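Local coordinates for protein type I site-specific restriction-modification system, R (Restriction) subunit (Vibrio vulnificus, PDB 3H1T) that probably serves as the DNA-translocating and cleaving subunit of a type I restriction enzyme, driven by ATP hydrolysis, and is represented here by its N-terminal fragment, at residues A49-Y54 with D77-Y82; F86-V91 with L116-S121; G293-F298 with L326-P331. All coordinates share one frame; numbering follows the deposited sequence.

Overall arrangement
Contacts 1 and 2 are neighbours in the six-stranded mixed sheet of the N-terminal domain, whose fold and sequence are consistent with a PD-(D/E)xK nuclease. Contact 1 pairs the outer strand 49-55 with strand 75-81. Contact 2 pairs strand 86-93 with strand 118-122. Their centres are about 9 Å apart. They meet where L80 N and L80 O probably bond to A89 O and I88 N. D77 of contact 1 also reaches the end of strand 86-93. Contact 3 belongs to the first P-loop NTPase domain, probably part of the ATP-driven motor. Its centre is about 45 Å from that of contact 1 and 42 Å from that of contact 2, and it touches neither.

Contact 1: residues A49-Y54 with D77-Y82; sequences AITEQY and DYLLKY
In the edge of the N-terminal mixed sheet, A49, I50 and T51 run antiparallel to K81, L80 and L79. The surrounding fold is consistent with a PD-(D/E)xK nuclease core. A49 and K81 form a hydrogen-bonded pair: A49 N to K81 O is 3.0 Å, and so is K81 N to A49 O. T51 and L79 form the next such pair. At the corner beyond, Q53 N donates to D77 O over 2.7 Å, from above the carbonyl plane. Q53 and Y54 both face A76, which makes a G1 beta bulge.

I50, E52 and Y78 share one face of the sheet. I50 CG2 lies in the plane of the Y78 ring, 3.6 Å from Y78 CD2. The stem of E52 runs beside the same ring, with E52 CG 3.2 Å from Y78 CE2. The E52 carboxylate is turned 24° from the ring plane. The Y78 hydroxyl bonds to T35 on helix 26-40.

On the other face, L79 CG lies 4.1 Å from the centroid of the Y54 ring, a CH-pi contact. L79 holds CG opposite its own backbone N (chi1 -162°), which carries the branch over the ring. T51 CG2 packs beside L79 CB.

D77 OD2 accepts from A93 N near E92, consistent with the acidic site of this nuclease fold. Between the strands, backbone N-H and C=O groups satisfy each other, with apolar packing on both faces.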
loop_
_atom_site.group_PDB
_atom_site.type_symbol
_atom_site.label_atom_id
_atom_site.label_comp_id
_atom_site.label_asym_id
_atom_site.label_seq_id
_atom_site.Cartn_x
_atom_site.Cartn_y
_atom_site.Cartn_z
ATOM N N ALA A 49 5.924 -26.486 7.006
ATOM C CA ALA A 49 6.458 -26.012 8.281
ATOM C C ALA A 49 5.351 -25.521 9.214
ATOM O O ALA A 49 4.190 -25.372 8.810
ATOM C CB ALA A 49 7.463 -24.882 8.046
ATOM N N ILE A 50 5.729 -25.307 10.472
ATOM C CA ILE A 50 4.842 -24.805 11.516
ATOM C C ILE A 50 5.566 -23.620 12.102
ATOM O O ILE A 50 6.749 -23.712 12.430
ATOM C CB ILE A 50 4.668 -25.778 12.718
ATOM C CG1 ILE A 50 3.883 -27.020 12.311
ATOM C CG2 ILE A 50 3.917 -25.094 13.837
ATOM C CD1 ILE A 50 4.763 -28.194 12.016
ATOM N N THR A 51 4.886 -22.493 12.220
ATOM C CA THR A 51 5.507 -21.345 12.840
ATOM C C THR A 51 4.575 -20.877 13.948
ATOM O O THR A 51 3.496 -20.312 13.723
ATOM C CB THR A 51 5.812 -20.225 11.832
ATOM O OG1 THR A 51 5.519 -18.954 12.429
ATOM C CG2 THR A 51 5.043 -20.424 10.552
ATOM N N GLU A 52 4.984 -21.182 15.170
ATOM C CA GLU A 52 4.231 -20.813 16.354
ATOM C C GLU A 52 4.405 -19.331 16.613
ATOM O O GLU A 52 5.466 -18.761 16.362
ATOM C CB GLU A 52 4.737 -21.573 17.579
ATOM C CG GLU A 52 4.502 -23.061 17.582
ATOM C CD GLU A 52 4.817 -23.682 18.932
ATOM O OE1 GLU A 52 4.245 -23.222 19.952
ATOM O OE2 GLU A 52 5.635 -24.632 18.968
ATOM N N GLN A 53 3.364 -18.723 17.155
ATOM C CA GLN A 53 3.408 -17.313 17.460
ATOM C C GLN A 53 3.877 -16.551 16.226
ATOM O O GLN A 53 4.927 -15.920 16.242
ATOM C CB GLN A 53 4.365 -17.063 18.632
ATOM C CG GLN A 53 3.917 -17.664 19.960
ATOM C CD GLN A 53 2.542 -17.183 20.403
ATOM O OE1 GLN A 53 2.251 -15.992 20.372
ATOM N NE2 GLN A 53 1.693 -18.114 20.830
ATOM N N TYR A 54 3.097 -16.628 15.154
ATOM C CA TYR A 54 3.415 -15.926 13.914
ATOM C C TYR A 54 3.046 -14.450 14.100
ATOM O O TYR A 54 1.867 -14.105 14.220
ATOM C CB TYR A 54 2.604 -16.527 12.763
ATOM C CG TYR A 54 2.689 -15.774 11.457
ATOM C CD1 TYR A 54 3.905 -15.614 10.800
ATOM C CD2 TYR A 54 1.537 -15.255 10.855
ATOM C CE1 TYR A 54 3.976 -14.958 9.570
ATOM C CE2 TYR A 54 1.595 -14.602 9.635
ATOM C CZ TYR A 54 2.816 -14.451 8.994
ATOM O OH TYR A 54 2.881 -13.778 7.793
ATOM N N ASP A 77 -1.449 -18.027 16.926
ATOM C CA ASP A 77 -0.811 -19.113 17.664
ATOM C C ASP A 77 0.033 -19.995 16.749
ATOM O O ASP A 77 1.196 -20.257 17.045
ATOM C CB ASP A 77 -1.847 -19.956 18.401
ATOM C CG ASP A 77 -2.542 -19.183 19.492
ATOM O OD1 ASP A 77 -1.891 -18.300 20.084
ATOM O OD2 ASP A 77 -3.723 -19.460 19.770
ATOM N N TYR A 78 -0.546 -20.449 15.642
ATOM C CA TYR A 78 0.177 -21.269 14.690
ATOM C C TYR A 78 -0.203 -20.906 13.276
ATOM O O TYR A 78 -1.345 -20.572 12.990
ATOM C CB TYR A 78 -0.109 -22.760 14.856
ATOM C CG TYR A 78 0.276 -23.385 16.175
ATOM C CD1 TYR A 78 -0.605 -23.374 17.258
ATOM C CD2 TYR A 78 1.469 -24.084 16.303
ATOM C CE1 TYR A 78 -0.313 -24.052 18.428
ATOM C CE2 TYR A 78 1.768 -24.772 17.473
ATOM C CZ TYR A 78 0.861 -24.753 18.532
ATOM O OH TYR A 78 1.080 -25.463 19.690
ATOM N N LEU A 79 0.777 -20.990 12.389
ATOM C CA LEU A 79 0.577 -20.719 10.990
ATOM C C LEU A 79 1.073 -22.011 10.366
ATOM O O LEU A 79 2.170 -22.470 10.673
ATOM C CB LEU A 79 1.427 -19.524 10.558
ATOM C CG LEU A 79 1.159 -18.721 9.272
ATOM C CD1 LEU A 79 2.318 -18.904 8.322
ATOM C CD2 LEU A 79 -0.152 -19.127 8.625
ATOM N N LEU A 80 0.265 -22.622 9.510
ATOM C CA LEU A 80 0.665 -23.869 8.880
ATOM C C LEU A 80 1.039 -23.564 7.449
ATOM O O LEU A 80 0.200 -23.148 6.669
ATOM C CB LEU A 80 -0.481 -24.872 8.940
ATOM C CG LEU A 80 -1.018 -25.111 10.353
ATOM C CD1 LEU A 80 -2.108 -26.151 10.286
ATOM C CD2 LEU A 80 0.074 -25.581 11.288
ATOM N N LYS A 81 2.308 -23.755 7.108
ATOM C CA LYS A 81 2.765 -23.473 5.757
ATOM C C LYS A 81 2.910 -24.751 4.958
ATOM O O LYS A 81 3.560 -25.699 5.400
ATOM C CB LYS A 81 4.101 -22.701 5.791
ATOM C CG LYS A 81 4.025 -21.395 6.581
ATOM C CD LYS A 81 5.073 -20.372 6.167
ATOM C CE LYS A 81 6.464 -20.717 6.640
ATOM N NZ LYS A 81 7.297 -19.484 6.686
ATOM N N TYR A 82 2.267 -24.792 3.797
ATOM C CA TYR A 82 2.369 -25.966 2.945
ATOM C C TYR A 82 3.807 -26.021 2.447
ATOM O O TYR A 82 4.443 -27.074 2.397
ATOM C CB TYR A 82 1.439 -25.858 1.750
ATOM C CG TYR A 82 1.623 -27.025 0.829
ATOM C CD1 TYR A 82 1.351 -28.320 1.268
ATOM C CD2 TYR A 82 2.091 -26.848 -0.469
ATOM C CE1 TYR A 82 1.536 -29.413 0.433
ATOM C CE2 TYR A 82 2.282 -27.932 -1.312
ATOM C CZ TYR A 82 2.002 -29.213 -0.857
ATOM O OH TYR A 82 2.180 -30.287 -1.695
#

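Contact 2: residues F86-V91 with L116-S121; sequences FPIAVV and LKFAYS
L116 packs over P87, I88 and A89 where the beta-alpha-beta unit of strand 86-93, helix 104-114 and strand 118-122 returns to the sheet. The two strands are parallel neighbours, and their axes are 20° apart. L116 CB lies 3.9 Å from I88 O. CG leaves CB beside the L116 backbone N (chi1 -49°), and the two methyls then part along strand 86-93. L116 CD1 comes 3.6 Å from A89 O and also touches V90 CB. L116 CD2 reaches back to the start of the strand, 4.0 Å from P87 O and near P87 CB.

Two backbone bonds at V90 set the register. V90 N donates to F118 O over 3.2 Å. Y120 N donates to V90 O over 2.9 Å, nearly along the C=O axis.

A89, V91, F118 and Y120 lie on one face of the sheet, and helix 146-157 covers it through L149 and R152. Both aromatic rings turn an edge to the neighbouring strand. A89 CB lies in the plane of the Y120 ring at CE2, while the Y120 hydroxyl bonds to E129. V90 and A119 point to the other face and pack on A111 of helix 104-114.

I88 and A89 both face L80, which makes a classic beta bulge. I88 O lies in the plane of the F118 ring, 3.5 Å from F118 CD2. The same oxygen accepts from a water at 2.7 Å, and that water accepts in turn from K117 N at 2.9 Å.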
loop_
_atom_site.group_PDB
_atom_site.type_symbol
_atom_site.label_atom_id
_atom_site.label_comp_id
_atom_site.label_asym_id
_atom_site.label_seq_id
_atom_site.Cartn_x
_atom_site.Cartn_y
_atom_site.Cartn_z
ATOM N N PHE A 86 4.544 -20.581 1.009
ATOM C CA PHE A 86 3.127 -20.835 0.770
ATOM C C PHE A 86 2.305 -21.228 2.002
ATOM O O PHE A 86 2.061 -22.411 2.254
ATOM C CB PHE A 86 2.976 -21.884 -0.342
ATOM C CG PHE A 86 1.604 -21.928 -0.964
ATOM C CD1 PHE A 86 0.587 -22.698 -0.403
ATOM C CD2 PHE A 86 1.331 -21.213 -2.128
ATOM C CE1 PHE A 86 -0.669 -22.752 -0.996
ATOM C CE2 PHE A 86 0.077 -21.268 -2.726
ATOM C CZ PHE A 86 -0.918 -22.038 -2.160
ATOM N N PRO A 87 1.868 -20.234 2.790
ATOM C CA PRO A 87 1.056 -20.476 3.983
ATOM C C PRO A 87 -0.299 -21.058 3.554
ATOM O O PRO A 87 -0.775 -20.774 2.455
ATOM C CB PRO A 87 0.938 -19.080 4.603
ATOM C CG PRO A 87 1.045 -18.171 3.432
ATOM C CD PRO A 87 2.155 -18.800 2.626
ATOM N N ILE A 88 -0.928 -21.873 4.388
ATOM C CA ILE A 88 -2.192 -22.437 3.985
ATOM C C ILE A 88 -3.277 -22.533 5.061
ATOM O O ILE A 88 -4.452 -22.584 4.731
ATOM C CB ILE A 88 -1.968 -23.837 3.326
ATOM C CG1 ILE A 88 -3.262 -24.299 2.627
ATOM C CG2 ILE A 88 -1.493 -24.830 4.380
ATOM C CD1 ILE A 88 -3.056 -25.392 1.587
ATOM N N ALA A 89 -2.907 -22.544 6.336
ATOM C CA ALA A 89 -3.904 -22.608 7.413
ATOM C C ALA A 89 -3.472 -21.893 8.692
ATOM O O ALA A 89 -2.316 -21.505 8.852
ATOM C CB ALA A 89 -4.265 -24.069 7.736
ATOM N N VAL A 90 -4.407 -21.734 9.616
ATOM C CA VAL A 90 -4.089 -21.064 10.865
ATOM C C VAL A 90 -4.814 -21.713 12.046
ATOM O O VAL A 90 -5.922 -22.230 11.896
ATOM C CB VAL A 90 -4.424 -19.542 10.748
ATOM C CG1 VAL A 90 -5.929 -19.323 10.667
ATOM C CG2 VAL A 90 -3.790 -18.787 11.898
ATOM N N VAL A 91 -4.179 -21.696 13.212
ATOM C CA VAL A 91 -4.755 -22.320 14.392
ATOM C C VAL A 91 -4.845 -21.416 15.619
ATOM O O VAL A 91 -3.913 -20.686 15.942
ATOM C CB VAL A 91 -3.920 -23.565 14.820
ATOM C CG1 VAL A 91 -4.611 -24.300 15.974
ATOM C CG2 VAL A 91 -3.737 -24.488 13.635
ATOM N N LEU A 116 -6.244 -16.991 4.112
ATOM C CA LEU A 116 -6.213 -18.451 4.148
ATOM C C LEU A 116 -7.607 -19.037 4.036
ATOM O O LEU A 116 -8.594 -18.376 4.359
ATOM C CB LEU A 116 -5.568 -18.944 5.440
ATOM C CG LEU A 116 -4.234 -18.227 5.706
ATOM C CD1 LEU A 116 -3.616 -18.765 6.975
ATOM C CD2 LEU A 116 -3.269 -18.388 4.527
ATOM N N LYS A 117 -7.676 -20.280 3.568
ATOM C CA LYS A 117 -8.935 -20.994 3.373
ATOM C C LYS A 117 -9.219 -22.037 4.445
ATOM O O LYS A 117 -10.245 -22.709 4.384
ATOM C CB LYS A 117 -8.916 -21.706 2.017
ATOM C CG LYS A 117 -9.774 -21.089 0.931
ATOM C CD LYS A 117 -9.242 -19.741 0.475
ATOM C CE LYS A 117 -10.059 -19.187 -0.701
ATOM N NZ LYS A 117 -10.897 -18.008 -0.336
ATOM N N PHE A 118 -8.329 -22.193 5.416
ATOM C CA PHE A 118 -8.554 -23.178 6.467
ATOM C C PHE A 118 -8.288 -22.605 7.855
ATOM O O PHE A 118 -7.243 -22.013 8.107
ATOM C CB PHE A 118 -7.684 -24.414 6.210
ATOM C CG PHE A 118 -7.910 -25.023 4.858
ATOM C CD1 PHE A 118 -9.100 -25.693 4.568
ATOM C CD2 PHE A 118 -6.987 -24.817 3.830
ATOM C CE1 PHE A 118 -9.380 -26.136 3.269
ATOM C CE2 PHE A 118 -7.248 -25.256 2.529
ATOM C CZ PHE A 118 -8.451 -25.915 2.245
ATOM N N ALA A 119 -9.238 -22.775 8.761
ATOM C CA ALA A 119 -9.066 -22.247 10.104
ATOM C C ALA A 119 -9.378 -23.289 11.167
ATOM O O ALA A 119 -10.333 -24.047 11.028
ATOM C CB ALA A 119 -9.965 -21.015 10.294
ATOM N N TYR A 120 -8.580 -23.320 12.231
ATOM C CA TYR A 120 -8.769 -24.293 13.300
ATOM C C TYR A 120 -8.782 -23.705 14.691
ATOM O O TYR A 120 -8.051 -22.786 15.006
ATOM C CB TYR A 120 -7.667 -25.345 13.239
ATOM C CG TYR A 120 -7.611 -26.031 11.909
ATOM C CD1 TYR A 120 -8.434 -27.127 11.641
ATOM C CD2 TYR A 120 -6.816 -25.525 10.884
ATOM C CE1 TYR A 120 -8.469 -27.700 10.376
ATOM C CE2 TYR A 120 -6.842 -26.082 9.610
ATOM C CZ TYR A 120 -7.675 -27.163 9.359
ATOM O OH TYR A 120 -7.729 -27.668 8.090
ATOM N N SER A 121 -9.634 -24.249 15.533
ATOM C CA SER A 121 -9.696 -23.842 16.906
ATOM C C SER A 121 -9.479 -25.153 17.645
ATOM O O SER A 121 -10.082 -26.167 17.296
ATOM C CB SER A 121 -11.060 -23.233 17.213
ATOM O OG SER A 121 -11.102 -22.848 18.559
HETATM O O HOH W 1 -5.372 -21.618 2.339
#

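Contact 3: residues G293-F298 with L326-P331; sequences GLYKEF and LEYFEP
Y295 and K296 lie in the 3-10 segment 294-297, and F298 follows it, facing Y328 of helix 323-328 and the next residue F329, with the K296 and Y328 CA atoms 8.3 Å apart. Both segments lie in the first P-loop NTPase domain, of the type found in helicase-like motors. The turn is tied by K296 N to G293 O and by F298 N to Y295 O.

Three aromatic side chains carry most of the packing. The Y295 ring turns an edge to the face of Y328 in a T-shaped pair. The centroids are 5.3 Å apart and the planes are at 60°. The CD1-CE1 edge of Y295 does the touching, with Y295 CE1 3.9 Å from Y328 CG. In Y295, CG sits between the backbone N and the carbonyl carbon (chi1 57°), and this swings the ring toward the helix. Y295 also touches I325 and E324 of that helix.

F329 packs against Y295 and Y328. Its CE2 lies 3.7 Å from Y295 CB, and F298 CB approaches the edge of the F329 ring near its plane. One face of F329 carries Y328 CD1 over its centre. F303 adds an edge-to-face ring contact to F329.

The polar tip of Y328 passes K296 CA and ends on the chain leaving the turn. There Y328 OH donates to F298 O over 2.7 Å, in the carbonyl plane, with a C=O...OH angle of 158°.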
loop_
_atom_site.group_PDB
_atom_site.type_symbol
_atom_site.label_atom_id
_atom_site.label_comp_id
_atom_site.label_asym_id
_atom_site.label_seq_id
_atom_site.Cartn_x
_atom_site.Cartn_y
_atom_site.Cartn_z
ATOM N N GLY A 293 4.225 5.480 -30.736
ATOM C CA GLY A 293 3.483 4.232 -30.875
ATOM C C GLY A 293 4.430 3.080 -31.161
ATOM O O GLY A 293 4.104 2.123 -31.878
ATOM N N LEU A 294 5.624 3.196 -30.588
ATOM C CA LEU A 294 6.718 2.239 -30.717
ATOM C C LEU A 294 6.316 0.767 -30.587
ATOM O O LEU A 294 6.770 -0.079 -31.358
ATOM C CB LEU A 294 7.773 2.573 -29.661
ATOM C CG LEU A 294 9.257 2.281 -29.902
ATOM C CD1 LEU A 294 10.030 2.766 -28.677
ATOM C CD2 LEU A 294 9.498 0.797 -30.143
ATOM N N TYR A 295 5.454 0.464 -29.624
ATOM C CA TYR A 295 5.036 -0.911 -29.378
ATOM C C TYR A 295 4.569 -1.709 -30.584
ATOM O O TYR A 295 4.710 -2.937 -30.609
ATOM C CB TYR A 295 3.956 -0.949 -28.293
ATOM C CG TYR A 295 2.730 -0.114 -28.577
ATOM C CD1 TYR A 295 1.679 -0.613 -29.355
ATOM C CD2 TYR A 295 2.587 1.153 -28.009
ATOM C CE1 TYR A 295 0.510 0.130 -29.552
ATOM C CE2 TYR A 295 1.426 1.903 -28.198
ATOM C CZ TYR A 295 0.392 1.385 -28.970
ATOM O OH TYR A 295 -0.751 2.131 -29.164
ATOM N N LYS A 296 4.047 -1.036 -31.603
ATOM C CA LYS A 296 3.560 -1.783 -32.755
ATOM C C LYS A 296 4.704 -2.517 -33.482
ATOM O O LYS A 296 4.466 -3.331 -34.376
ATOM C CB LYS A 296 2.780 -0.855 -33.683
ATOM C CG LYS A 296 1.852 0.080 -32.902
ATOM C CD LYS A 296 0.681 0.599 -33.729
ATOM C CE LYS A 296 0.165 1.946 -33.202
ATOM N NZ LYS A 296 -0.317 1.920 -31.788
ATOM N N GLU A 297 5.944 -2.252 -33.069
ATOM C CA GLU A 297 7.100 -2.925 -33.661
ATOM C C GLU A 297 7.145 -4.343 -33.067
ATOM O O GLU A 297 7.801 -5.248 -33.602
ATOM C CB GLU A 297 8.392 -2.155 -33.336
ATOM C CG GLU A 297 9.703 -2.930 -33.624
ATOM C CD GLU A 297 9.959 -3.209 -35.109
ATOM O OE1 GLU A 297 10.093 -2.244 -35.906
ATOM O OE2 GLU A 297 10.034 -4.408 -35.470
ATOM N N PHE A 298 6.451 -4.522 -31.942
ATOM C CA PHE A 298 6.368 -5.829 -31.306
ATOM C C PHE A 298 5.030 -6.374 -31.747
ATOM O O PHE A 298 4.064 -5.623 -31.907
ATOM C CB PHE A 298 6.328 -5.760 -29.778
ATOM C CG PHE A 298 7.477 -5.035 -29.149
ATOM C CD1 PHE A 298 7.422 -3.657 -28.978
ATOM C CD2 PHE A 298 8.565 -5.734 -28.630
ATOM C CE1 PHE A 298 8.429 -2.975 -28.283
ATOM C CE2 PHE A 298 9.586 -5.064 -27.931
ATOM C CZ PHE A 298 9.514 -3.680 -27.758
ATOM N N LEU A 326 -2.833 -1.598 -24.210
ATOM C CA LEU A 326 -3.510 -2.719 -23.594
ATOM C C LEU A 326 -4.455 -3.396 -24.570
ATOM O O LEU A 326 -4.407 -4.617 -24.722
ATOM C CB LEU A 326 -4.276 -2.251 -22.351
ATOM C CG LEU A 326 -3.563 -2.291 -20.981
ATOM C CD1 LEU A 326 -2.103 -1.872 -21.112
ATOM C CD2 LEU A 326 -4.302 -1.382 -20.009
ATOM N N GLU A 327 -5.315 -2.635 -25.241
ATOM C CA GLU A 327 -6.227 -3.282 -26.183
ATOM C C GLU A 327 -5.462 -3.777 -27.412
ATOM O O GLU A 327 -5.968 -4.599 -28.179
ATOM C CB GLU A 327 -7.403 -2.359 -26.584
ATOM C CG GLU A 327 -7.041 -0.981 -27.123
ATOM C CD GLU A 327 -8.156 0.053 -26.876
ATOM O OE1 GLU A 327 -8.927 -0.131 -25.898
ATOM O OE2 GLU A 327 -8.259 1.054 -27.633
ATOM N N TYR A 328 -4.241 -3.281 -27.595
ATOM C CA TYR A 328 -3.419 -3.730 -28.710
ATOM C C TYR A 328 -2.740 -5.016 -28.280
ATOM O O TYR A 328 -2.560 -5.931 -29.075
ATOM C CB TYR A 328 -2.320 -2.715 -29.074
ATOM C CG TYR A 328 -1.263 -3.270 -30.024
ATOM C CD1 TYR A 328 -0.170 -4.007 -29.547
ATOM C CD2 TYR A 328 -1.373 -3.084 -31.403
ATOM C CE1 TYR A 328 0.787 -4.541 -30.426
ATOM C CE2 TYR A 328 -0.421 -3.617 -32.293
ATOM C CZ TYR A 328 0.650 -4.338 -31.799
ATOM O OH TYR A 328 1.587 -4.842 -32.673
ATOM N N PHE A 329 -2.368 -5.080 -27.009
ATOM C CA PHE A 329 -1.674 -6.243 -26.511
ATOM C C PHE A 329 -2.507 -7.356 -25.920
ATOM O O PHE A 329 -2.092 -8.007 -24.970
ATOM C CB PHE A 329 -0.579 -5.823 -25.531
ATOM C CG PHE A 329 0.692 -5.395 -26.199
ATOM C CD1 PHE A 329 1.306 -6.236 -27.131
ATOM C CD2 PHE A 329 1.297 -4.180 -25.880
ATOM C CE1 PHE A 329 2.501 -5.883 -27.733
ATOM C CE2 PHE A 329 2.494 -3.819 -26.480
ATOM C CZ PHE A 329 3.096 -4.669 -27.406
ATOM N N GLU A 330 -3.712 -7.545 -26.440
ATOM C CA GLU A 330 -4.519 -8.679 -26.015
ATOM C C GLU A 330 -3.842 -9.684 -26.953
ATOM O O GLU A 330 -3.332 -9.290 -28.001
ATOM C CB GLU A 330 -5.989 -8.518 -26.427
ATOM C CG GLU A 330 -6.783 -9.825 -26.347
ATOM C CD GLU A 330 -8.279 -9.619 -26.569
ATOM O OE1 GLU A 330 -8.769 -8.479 -26.400
ATOM O OE2 GLU A 330 -8.969 -10.608 -26.902
ATOM N N PRO A 331 -3.808 -10.977 -26.603
ATOM C CA PRO A 331 -4.358 -11.647 -25.425
ATOM C C PRO A 331 -3.319 -11.801 -24.317
ATOM O O PRO A 331 -3.301 -12.823 -23.621
ATOM C CB PRO A 331 -4.795 -13.021 -25.965
ATOM C CG PRO A 331 -4.347 -13.029 -27.476
ATOM C CD PRO A 331 -3.295 -11.969 -27.556
#